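Local coordinates for protein membrane-bound lytic murein transglycosylase (Agrobacterium tumefaciens, PDB 2PNW) that probably cleaves the glycan strands of peptidoglycan as a lytic transglycosylase of the MltA family, releasing 1,6-anhydro-muropeptides, at residues Pro112-Glu126 with Leu167-Lys180. Sequence-based numbering, arbitrary orientation.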
ATOM      1  N   PRO A 112      18.817 -13.911  18.035  1.00 24.56           N
ATOM      2  CA  PRO A 112      18.416 -12.892  19.003  1.00 24.22           C
ATOM      3  C   PRO A 112      19.436 -12.672  20.121  1.00 25.21           C
ATOM      4  O   PRO A 112      20.097 -13.620  20.562  1.00 24.91           O
ATOM      5  CB  PRO A 112      17.147 -13.487  19.607  1.00 24.59           C
ATOM      6  CG  PRO A 112      17.390 -14.962  19.554  1.00 24.17           C
ATOM      7  CD  PRO A 112      18.153 -15.204  18.282  1.00 24.72           C
ATOM      8  N   ASP A 113      19.547 -11.430  20.583  1.00 25.32           N
ATOM      9  CA  ASP A 113      20.298 -11.131  21.800  1.00 25.53           C
ATOM     10  C   ASP A 113      19.766  -9.826  22.379  1.00 26.18           C
ATOM     11  O   ASP A 113      18.667  -9.375  22.005  1.00 25.10           O
ATOM     12  CB  ASP A 113      21.824 -11.109  21.565  1.00 25.91           C
ATOM     13  CG  ASP A 113      22.286 -10.048  20.568  1.00 26.24           C
ATOM     14  OD1 ASP A 113      21.638  -9.002  20.377  1.00 26.48           O
ATOM     15  OD2 ASP A 113      23.366 -10.258  19.973  1.00 27.01           O
ATOM     16  N   ASP A 114      20.537  -9.213  23.269  1.00 26.56           N
ATOM     17  CA  ASP A 114      20.071  -8.031  23.967  1.00 27.53           C
ATOM     18  C   ASP A 114      19.856  -6.850  23.030  1.00 26.41           C
ATOM     19  O   ASP A 114      19.096  -5.935  23.355  1.00 26.95           O
ATOM     20  CB  ASP A 114      21.035  -7.670  25.103  1.00 29.29           C
ATOM     21  CG  ASP A 114      20.866  -8.578  26.328  1.00 33.91           C
ATOM     22  OD1 ASP A 114      19.989  -9.484  26.318  1.00 38.84           O
ATOM     23  OD2 ASP A 114      21.614  -8.385  27.311  1.00 39.33           O
ATOM     24  N   VAL A 115      20.530  -6.878  21.876  1.00 24.47           N
ATOM     25  CA  VAL A 115      20.416  -5.828  20.859  1.00 23.50           C
ATOM     26  C   VAL A 115      19.333  -6.201  19.819  1.00 22.60           C
ATOM     27  O   VAL A 115      18.419  -5.422  19.572  1.00 22.29           O
ATOM     28  CB  VAL A 115      21.765  -5.604  20.138  1.00 23.51           C
ATOM     29  CG1 VAL A 115      21.596  -4.729  18.914  1.00 24.34           C
ATOM     30  CG2 VAL A 115      22.828  -5.004  21.110  1.00 24.62           C
ATOM     31  N   TRP A 116      19.472  -7.382  19.227  1.00 22.20           N
ATOM     32  CA  TRP A 116      18.531  -7.884  18.201  1.00 21.83           C
ATOM     33  C   TRP A 116      17.429  -8.579  18.947  1.00 20.90           C
ATOM     34  O   TRP A 116      17.485  -9.769  19.164  1.00 20.02           O
ATOM     35  CB  TRP A 116      19.267  -8.853  17.253  1.00 22.44           C
ATOM     36  CG  TRP A 116      20.488  -8.188  16.668  1.00 21.83           C
ATOM     37  CD1 TRP A 116      21.793  -8.362  17.062  1.00 24.67           C
ATOM     38  CD2 TRP A 116      20.516  -7.241  15.596  1.00 22.78           C
ATOM     39  NE1 TRP A 116      22.630  -7.573  16.297  1.00 24.94           N
ATOM     40  CE2 TRP A 116      21.876  -6.876  15.392  1.00 23.61           C
ATOM     41  CE3 TRP A 116      19.530  -6.671  14.771  1.00 20.11           C
ATOM     42  CZ2 TRP A 116      22.268  -5.967  14.410  1.00 24.94           C
ATOM     43  CZ3 TRP A 116      19.922  -5.752  13.795  1.00 22.87           C
ATOM     44  CH2 TRP A 116      21.287  -5.400  13.629  1.00 23.61           C
ATOM     45  N   ARG A 117      16.413  -7.817  19.346  1.00 20.72           N
ATOM     46  CA  ARG A 117      15.472  -8.315  20.343  1.00 21.29           C
ATOM     47  C   ARG A 117      14.027  -8.282  19.874  1.00 20.15           C
ATOM     48  O   ARG A 117      13.147  -8.753  20.592  1.00 20.19           O
ATOM     49  CB  ARG A 117      15.613  -7.485  21.656  1.00 21.59           C
ATOM     50  CG  ARG A 117      15.370  -5.997  21.445  1.00 22.15           C
ATOM     51  CD  ARG A 117      15.660  -5.146  22.690  1.00 24.77           C
ATOM     52  NE  ARG A 117      14.814  -5.476  23.823  1.00 30.38           N
ATOM     53  CZ  ARG A 117      14.677  -4.703  24.908  1.00 36.31           C
ATOM     54  NH1 ARG A 117      13.895  -5.099  25.904  1.00 36.22           N
ATOM     55  NH2 ARG A 117      15.320  -3.536  25.008  1.00 36.90           N
ATOM     56  N   TYR A 118      13.764  -7.685  18.718  1.00 17.93           N
ATOM     57  CA  TYR A 118      12.379  -7.495  18.289  1.00 18.03           C
ATOM     58  C   TYR A 118      12.047  -8.419  17.133  1.00 17.60           C
ATOM     59  O   TYR A 118      12.459  -8.154  16.008  1.00 16.85           O
ATOM     60  CB  TYR A 118      12.135  -6.036  17.882  1.00 17.91           C
ATOM     61  CG  TYR A 118      12.471  -5.064  18.998  1.00 18.23           C
ATOM     62  CD1 TYR A 118      11.734  -5.079  20.192  1.00 21.86           C
ATOM     63  CD2 TYR A 118      13.523  -4.144  18.868  1.00 18.23           C
ATOM     64  CE1 TYR A 118      12.035  -4.188  21.246  1.00 21.25           C
ATOM     65  CE2 TYR A 118      13.844  -3.240  19.931  1.00 19.31           C
ATOM     66  CZ  TYR A 118      13.071  -3.281  21.100  1.00 21.41           C
ATOM     67  OH  TYR A 118      13.343  -2.414  22.148  1.00 22.37           O
ATOM     68  N   PRO A 119      11.320  -9.503  17.425  1.00 18.01           N
ATOM     69  CA  PRO A 119      11.067 -10.499  16.375  1.00 17.52           C
ATOM     70  C   PRO A 119      10.187  -9.963  15.244  1.00 17.37           C
ATOM     71  O   PRO A 119       9.352  -9.054  15.449  1.00 15.71           O
ATOM     72  CB  PRO A 119      10.364 -11.625  17.125  1.00 18.04           C
ATOM     73  CG  PRO A 119       9.698 -10.931  18.331  1.00 19.06           C
ATOM     74  CD  PRO A 119      10.736  -9.888  18.728  1.00 18.21           C
ATOM     75  N   ILE A 120      10.374 -10.552  14.064  1.00 17.12           N
ATOM     76  CA  ILE A 120       9.505 -10.347  12.921  1.00 17.49           C
ATOM     77  C   ILE A 120       8.877 -11.713  12.669  1.00 17.36           C
ATOM     78  O   ILE A 120       9.598 -12.696  12.543  1.00 16.37           O
ATOM     79  CB  ILE A 120      10.321  -9.918  11.687  1.00 17.15           C
ATOM     80  CG1 ILE A 120      11.105  -8.634  12.009  1.00 17.98           C
ATOM     81  CG2 ILE A 120       9.382  -9.690  10.509  1.00 18.74           C
ATOM     82  CD1 ILE A 120      12.109  -8.206  10.903  1.00 19.06           C
ATOM     83  N   TYR A 121       7.539 -11.790  12.647  1.00 17.12           N
ATOM     84  CA  TYR A 121       6.858 -13.087  12.657  1.00 16.54           C
ATOM     85  C   TYR A 121       6.210 -13.457  11.329  1.00 16.95           C
ATOM     86  O   TYR A 121       5.624 -12.593  10.662  1.00 17.00           O
ATOM     87  CB  TYR A 121       5.742 -13.065  13.700  1.00 17.33           C
ATOM     88  CG  TYR A 121       6.213 -13.116  15.143  1.00 16.48           C
ATOM     89  CD1 TYR A 121       6.857 -14.253  15.657  1.00 16.85           C
ATOM     90  CD2 TYR A 121       5.995 -12.023  15.999  1.00 18.61           C
ATOM     91  CE1 TYR A 121       7.276 -14.302  17.014  1.00 16.84           C
ATOM     92  CE2 TYR A 121       6.412 -12.055  17.353  1.00 17.34           C
ATOM     93  CZ  TYR A 121       7.033 -13.195  17.850  1.00 17.63           C
ATOM     94  OH  TYR A 121       7.425 -13.217  19.183  1.00 18.54           O
ATOM     95  N   ARG A 122       6.280 -14.747  10.981  1.00 16.95           N
ATOM     96  CA  ARG A 122       5.460 -15.310   9.899  1.00 17.36           C
ATOM     97  C   ARG A 122       4.059 -15.525  10.442  1.00 16.52           C
ATOM     98  O   ARG A 122       3.835 -15.437  11.655  1.00 16.27           O
ATOM     99  CB  ARG A 122       5.937 -16.723   9.496  1.00 18.38           C
ATOM    100  CG  ARG A 122       7.315 -16.873   8.947  1.00 20.30           C
ATOM    101  CD  ARG A 122       7.487 -18.359   8.504  1.00 17.96           C
ATOM    102  NE  ARG A 122       7.878 -19.273   9.576  1.00 17.56           N
ATOM    103  CZ  ARG A 122       7.094 -20.200  10.120  1.00 18.68           C
ATOM    104  NH1 ARG A 122       5.845 -20.375   9.682  1.00 19.99           N
ATOM    105  NH2 ARG A 122       7.568 -20.996  11.076  1.00 21.91           N
ATOM    106  N   ARG A 123       3.123 -15.876   9.551  1.00 15.68           N
ATOM    107  CA  ARG A 123       1.749 -16.104   9.979  1.00 15.54           C
ATOM    108  C   ARG A 123       1.633 -17.376  10.837  1.00 15.90           C
ATOM    109  O   ARG A 123       2.007 -18.472  10.388  1.00 15.85           O
ATOM    110  CB  ARG A 123       0.854 -16.231   8.746  1.00 15.98           C
ATOM    111  CG  ARG A 123      -0.626 -16.357   9.081  1.00 14.30           C
ATOM    112  CD  ARG A 123      -1.384 -16.603   7.776  1.00 16.79           C
ATOM    113  NE  ARG A 123      -2.820 -16.707   8.032  1.00 17.40           N
ATOM    114  CZ  ARG A 123      -3.752 -16.492   7.107  1.00 18.24           C
ATOM    115  NH1 ARG A 123      -3.403 -16.161   5.857  1.00 17.48           N
ATOM    116  NH2 ARG A 123      -5.042 -16.619   7.450  1.00 16.68           N
ATOM    117  N   PRO A 124       1.104 -17.245  12.072  1.00 16.36           N
ATOM    118  CA  PRO A 124       0.863 -18.418  12.938  1.00 16.46           C
ATOM    119  C   PRO A 124      -0.201 -19.312  12.304  1.00 16.38           C
ATOM    120  O   PRO A 124      -1.146 -18.794  11.720  1.00 16.64           O
ATOM    121  CB  PRO A 124       0.292 -17.793  14.220  1.00 15.66           C
ATOM    122  CG  PRO A 124       0.769 -16.346  14.192  1.00 17.55           C
ATOM    123  CD  PRO A 124       0.726 -15.982  12.743  1.00 16.23           C
ATOM    124  N   PRO A 125      -0.082 -20.646  12.464  1.00 16.83           N
ATOM    125  CA  PRO A 125      -1.038 -21.552  11.804  1.00 17.38           C
ATOM    126  C   PRO A 125      -2.469 -21.429  12.377  1.00 17.84           C
ATOM    127  O   PRO A 125      -3.431 -21.874  11.742  1.00 17.92           O
ATOM    128  CB  PRO A 125      -0.453 -22.950  12.091  1.00 17.21           C
ATOM    129  CG  PRO A 125       0.336 -22.755  13.389  1.00 16.72           C
ATOM    130  CD  PRO A 125       0.916 -21.373  13.283  1.00 17.00           C
ATOM    131  N   GLU A 126      -2.604 -20.840  13.577  1.00 17.16           N
ATOM    132  CA  GLU A 126      -3.915 -20.687  14.208  1.00 16.83           C
ATOM    133  C   GLU A 126      -4.597 -19.391  13.795  1.00 17.03           C
ATOM    134  O   GLU A 126      -5.708 -19.120  14.224  1.00 16.85           O
ATOM    135  CB  GLU A 126      -3.841 -20.816  15.750  1.00 17.59           C
ATOM    136  CG  GLU A 126      -3.204 -19.606  16.488  1.00 18.22           C
ATOM    137  CD  GLU A 126      -1.655 -19.632  16.568  1.00 21.49           C
ATOM    138  OE1 GLU A 126      -0.983 -20.448  15.874  1.00 19.47           O
ATOM    139  OE2 GLU A 126      -1.102 -18.804  17.340  1.00 21.52           O
ATOM    140  N   LEU A 167       3.814 -15.153  21.352  1.00 20.11           N
ATOM    141  CA  LEU A 167       4.192 -16.043  20.222  1.00 20.19           C
ATOM    142  C   LEU A 167       5.601 -16.648  20.334  1.00 21.16           C
ATOM    143  O   LEU A 167       6.076 -17.323  19.411  1.00 21.16           O
ATOM    144  CB  LEU A 167       4.069 -15.298  18.889  1.00 19.28           C
ATOM    145  CG  LEU A 167       2.672 -14.779  18.491  1.00 18.09           C
ATOM    146  CD1 LEU A 167       2.736 -14.086  17.101  1.00 15.92           C
ATOM    147  CD2 LEU A 167       1.620 -15.883  18.492  1.00 18.85           C
ATOM    148  N   ARG A 168       6.286 -16.375  21.442  1.00 21.46           N
ATOM    149  CA  ARG A 168       7.677 -16.824  21.624  1.00 22.48           C
ATOM    150  C   ARG A 168       7.824 -18.340  21.681  1.00 22.12           C
ATOM    151  O   ARG A 168       6.935 -19.037  22.166  1.00 21.84           O
ATOM    152  CB  ARG A 168       8.259 -16.276  22.940  1.00 23.19           C
ATOM    153  CG  ARG A 168       8.484 -14.781  22.979  1.00 28.91           C
ATOM    154  CD  ARG A 168       9.130 -14.417  24.318  1.00 37.77           C
ATOM    155  NE  ARG A 168      10.573 -14.709  24.299  1.00 44.44           N
ATOM    156  CZ  ARG A 168      11.312 -15.022  25.367  1.00 49.62           C
ATOM    157  NH1 ARG A 168      10.762 -15.117  26.579  1.00 52.11           N
ATOM    158  NH2 ARG A 168      12.612 -15.255  25.220  1.00 50.93           N
ATOM    159  N   GLY A 169       8.967 -18.829  21.215  1.00 22.34           N
ATOM    160  CA  GLY A 169       9.335 -20.231  21.404  1.00 23.06           C
ATOM    161  C   GLY A 169       8.628 -21.187  20.460  1.00 23.48           C
ATOM    162  O   GLY A 169       8.538 -22.388  20.731  1.00 24.07           O
ATOM    163  N   ARG A 170       8.154 -20.667  19.334  1.00 22.55           N
ATOM    164  CA  ARG A 170       7.381 -21.486  18.399  1.00 22.65           C
ATOM    165  C   ARG A 170       8.017 -21.582  17.019  1.00 22.27           C
ATOM    166  O   ARG A 170       7.446 -22.175  16.103  1.00 22.09           O
ATOM    167  CB  ARG A 170       5.954 -20.935  18.316  1.00 22.52           C
ATOM    168  CG  ARG A 170       5.198 -21.074  19.661  1.00 23.69           C
ATOM    169  CD  ARG A 170       3.750 -20.645  19.556  1.00 23.54           C
ATOM    170  NE  ARG A 170       3.077 -21.334  18.455  1.00 23.26           N
ATOM    171  CZ  ARG A 170       1.978 -20.867  17.867  1.00 24.74           C
ATOM    172  NH1 ARG A 170       1.431 -19.719  18.296  1.00 20.21           N
ATOM    173  NH2 ARG A 170       1.423 -21.546  16.859  1.00 22.47           N
ATOM    174  N   GLY A 171       9.196 -20.981  16.872  1.00 21.58           N
ATOM    175  CA  GLY A 171       9.900 -20.995  15.594  1.00 20.39           C
ATOM    176  C   GLY A 171       9.240 -20.160  14.517  1.00 20.05           C
ATOM    177  O   GLY A 171       9.472 -20.383  13.329  1.00 18.99           O
ATOM    178  N   LEU A 172       8.453 -19.157  14.928  1.00 18.74           N
ATOM    179  CA  LEU A 172       7.743 -18.298  13.981  1.00 17.40           C
ATOM    180  C   LEU A 172       8.503 -17.074  13.486  1.00 17.80           C
ATOM    181  O   LEU A 172       8.000 -16.336  12.637  1.00 16.95           O
ATOM    182  CB  LEU A 172       6.396 -17.861  14.586  1.00 17.41           C
ATOM    183  CG  LEU A 172       5.355 -18.975  14.771  1.00 17.86           C
ATOM    184  CD1 LEU A 172       4.189 -18.469  15.646  1.00 18.33           C
ATOM    185  CD2 LEU A 172       4.859 -19.440  13.376  1.00 20.29           C
ATOM    186  N   GLU A 173       9.722 -16.854  13.983  1.00 17.23           N
ATOM    187  CA  GLU A 173      10.465 -15.647  13.646  1.00 17.20           C
ATOM    188  C   GLU A 173      11.154 -15.811  12.292  1.00 17.75           C
ATOM    189  O   GLU A 173      11.747 -16.872  12.020  1.00 17.91           O
ATOM    190  CB  GLU A 173      11.525 -15.331  14.736  1.00 17.60           C
ATOM    191  CG  GLU A 173      10.947 -15.217  16.178  1.00 18.61           C
ATOM    192  CD  GLU A 173      10.819 -16.530  16.934  1.00 21.56           C
ATOM    193  OE1 GLU A 173      11.234 -17.611  16.407  1.00 19.92           O
ATOM    194  OE2 GLU A 173      10.263 -16.492  18.067  1.00 21.15           O
ATOM    195  N   ILE A 174      11.052 -14.777  11.466  1.00 16.37           N
ATOM    196  CA  ILE A 174      11.821 -14.634  10.218  1.00 17.75           C
ATOM    197  C   ILE A 174      13.225 -14.096  10.540  1.00 18.26           C
ATOM    198  O   ILE A 174      14.217 -14.560   9.981  1.00 18.43           O
ATOM    199  CB  ILE A 174      11.087 -13.669   9.255  1.00 17.57           C
ATOM    200  CG1 ILE A 174       9.713 -14.250   8.859  1.00 19.40           C
ATOM    201  CG2 ILE A 174      11.938 -13.337   7.980  1.00 18.32           C
ATOM    202  CD1 ILE A 174       8.778 -13.254   8.179  1.00 17.66           C
ATOM    203  N   ALA A 175      13.287 -13.126  11.455  1.00 17.73           N
ATOM    204  CA  ALA A 175      14.523 -12.461  11.888  1.00 17.46           C
ATOM    205  C   ALA A 175      14.195 -11.581  13.098  1.00 17.49           C
ATOM    206  O   ALA A 175      13.026 -11.489  13.486  1.00 17.12           O
ATOM    207  CB  ALA A 175      15.131 -11.599  10.747  1.00 16.41           C
ATOM    208  N   TRP A 176      15.221 -10.925  13.659  1.00 17.50           N
ATOM    209  CA  TRP A 176      15.075 -10.032  14.808  1.00 18.10           C
ATOM    210  C   TRP A 176      15.637  -8.671  14.476  1.00 17.21           C
ATOM    211  O   TRP A 176      16.773  -8.567  14.024  1.00 16.05           O
ATOM    212  CB  TRP A 176      15.833 -10.583  16.026  1.00 20.40           C
ATOM    213  CG  TRP A 176      15.090 -11.613  16.789  1.00 22.11           C
ATOM    214  CD1 TRP A 176      14.284 -11.405  17.894  1.00 24.92           C
ATOM    215  CD2 TRP A 176      15.068 -13.011  16.538  1.00 24.03           C
ATOM    216  NE1 TRP A 176      13.769 -12.594  18.331  1.00 24.94           N
ATOM    217  CE2 TRP A 176      14.240 -13.596  17.518  1.00 24.05           C
ATOM    218  CE3 TRP A 176      15.675 -13.827  15.584  1.00 22.23           C
ATOM    219  CZ2 TRP A 176      14.013 -14.955  17.577  1.00 24.90           C
ATOM    220  CZ3 TRP A 176      15.430 -15.173  15.620  1.00 25.17           C
ATOM    221  CH2 TRP A 176      14.597 -15.731  16.604  1.00 26.20           C
ATOM    222  N   ALA A 177      14.844  -7.629  14.696  1.00 16.85           N
ATOM    223  CA  ALA A 177      15.262  -6.241  14.458  1.00 16.91           C
ATOM    224  C   ALA A 177      15.849  -5.663  15.760  1.00 17.69           C
ATOM    225  O   ALA A 177      15.676  -6.237  16.834  1.00 17.79           O
ATOM    226  CB  ALA A 177      14.061  -5.412  14.001  1.00 17.37           C
ATOM    227  N   ARG A 178      16.538  -4.534  15.657  1.00 18.78           N
ATOM    228  CA  ARG A 178      17.107  -3.867  16.843  1.00 20.50           C
ATOM    229  C   ARG A 178      16.396  -2.569  17.161  1.00 20.43           C
ATOM    230  O   ARG A 178      16.685  -1.958  18.201  1.00 20.13           O
ATOM    231  CB  ARG A 178      18.615  -3.587  16.668  1.00 19.34           C
ATOM    232  CG  ARG A 178      18.951  -2.702  15.486  1.00 21.76           C
ATOM    233  CD  ARG A 178      20.481  -2.457  15.381  1.00 23.70           C
ATOM    234  NE  ARG A 178      20.972  -1.864  16.621  1.00 28.67           N
ATOM    235  CZ  ARG A 178      22.237  -1.885  17.035  1.00 32.77           C
ATOM    236  NH1 ARG A 178      23.182  -2.472  16.302  1.00 31.70           N
ATOM    237  NH2 ARG A 178      22.553  -1.310  18.199  1.00 34.71           N
ATOM    238  N   SER A 179      15.502  -2.127  16.273  1.00 19.75           N
ATOM    239  CA  SER A 179      14.701  -0.912  16.512  1.00 19.39           C
ATOM    240  C   SER A 179      13.202  -1.215  16.492  1.00 19.89           C
ATOM    241  O   SER A 179      12.665  -1.611  15.450  1.00 18.75           O
ATOM    242  CB  SER A 179      15.027   0.155  15.479  1.00 19.88           C
ATOM    243  OG  SER A 179      14.089   1.229  15.529  1.00 20.67           O
ATOM    244  N   LYS A 180      12.512  -1.006  17.613  1.00 18.93           N
ATOM    245  CA  LYS A 180      11.060  -1.240  17.609  1.00 19.61           C
ATOM    246  C   LYS A 180      10.307  -0.230  16.748  1.00 18.04           C
ATOM    247  O   LYS A 180       9.303  -0.582  16.112  1.00 18.28           O
ATOM    248  CB  LYS A 180      10.462  -1.417  19.031  1.00 20.13           C
ATOM    249  CG  LYS A 180      10.317  -0.193  19.876  1.00 23.98           C
ATOM    250  CD  LYS A 180       9.893  -0.613  21.294  1.00 21.20           C
ATOM    251  CE  LYS A 180      10.343   0.388  22.329  1.00 25.28           C
ATOM    252  NZ  LYS A 180       9.975  -0.109  23.704  1.00 20.46           N
TER
HETATM  253  O   HOH W   1      17.997  -2.897  20.413  1.00 24.11           O
HETATM  254  O   HOH W   2      11.943  -2.110  24.327  1.00 29.40           O
HETATM  255  O   HOH W   3       5.446 -12.775  20.987  1.00 19.82           O
HETATM  256  O   HOH W   4       9.627 -14.538  19.680  1.00 20.02           O
HETATM  257  O   HOH W   5      10.614 -18.952  10.445  1.00 27.88           O
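Y118 and A177 form a hydrogen-bonded antiparallel pair where strand 118-121 joins strand 173-177 in a β-ladder of the MltA-specific insert domain. A177 N gives a nearly straight bond to Y118 O (2.8 Å). The A177 carbonyl takes Y118 N and, weakly, R117 N, a classic bulge at the start of the ladder. At the corner, I174 N bonds to I120 O; past it, R122 N bonds to L172 O. Along its other edge strand 173-177 pairs with strand 96-109, with a backbone hydrogen bond between W176 and S109, and I120 packs on L106 and V108 of that strand.

Aromatic rings organise much of the side-chain packing. The W176 indole lies between P112, whose CB sits 3.6 Å from the centroid of its five-membered ring, and P119 with the E173 CB on the opposite face. The Y118 ring is likewise filled on both sides: R117 CG lies over one face and K180 CB over the other, 3.7 Å from the ring centroid. Y121 lies between P119 CB and L167 CD1. R178 CG takes the position between backbone N and carbonyl carbon (chi1 60°), and its chain runs over one face of W116, CD 3.5 Å from W116 CH2; V115 CG1 lies over one face of the R178 guanidinium.

Water bridges link the polar ends. One water joins Y118 OH to K180 NZ, which also forms a salt bridge with D249; two others tie Y121 OH to L167 N and to E173 OE2.

At the far end, L172 CD1 lies over the centre of the R170 guanidinium, which meets E126 end-on in a salt bridge: NH2 reaches OE1 at 2.8 Å and NH1 reaches OE2 at 2.9 Å, both on the syn side of the carboxylate.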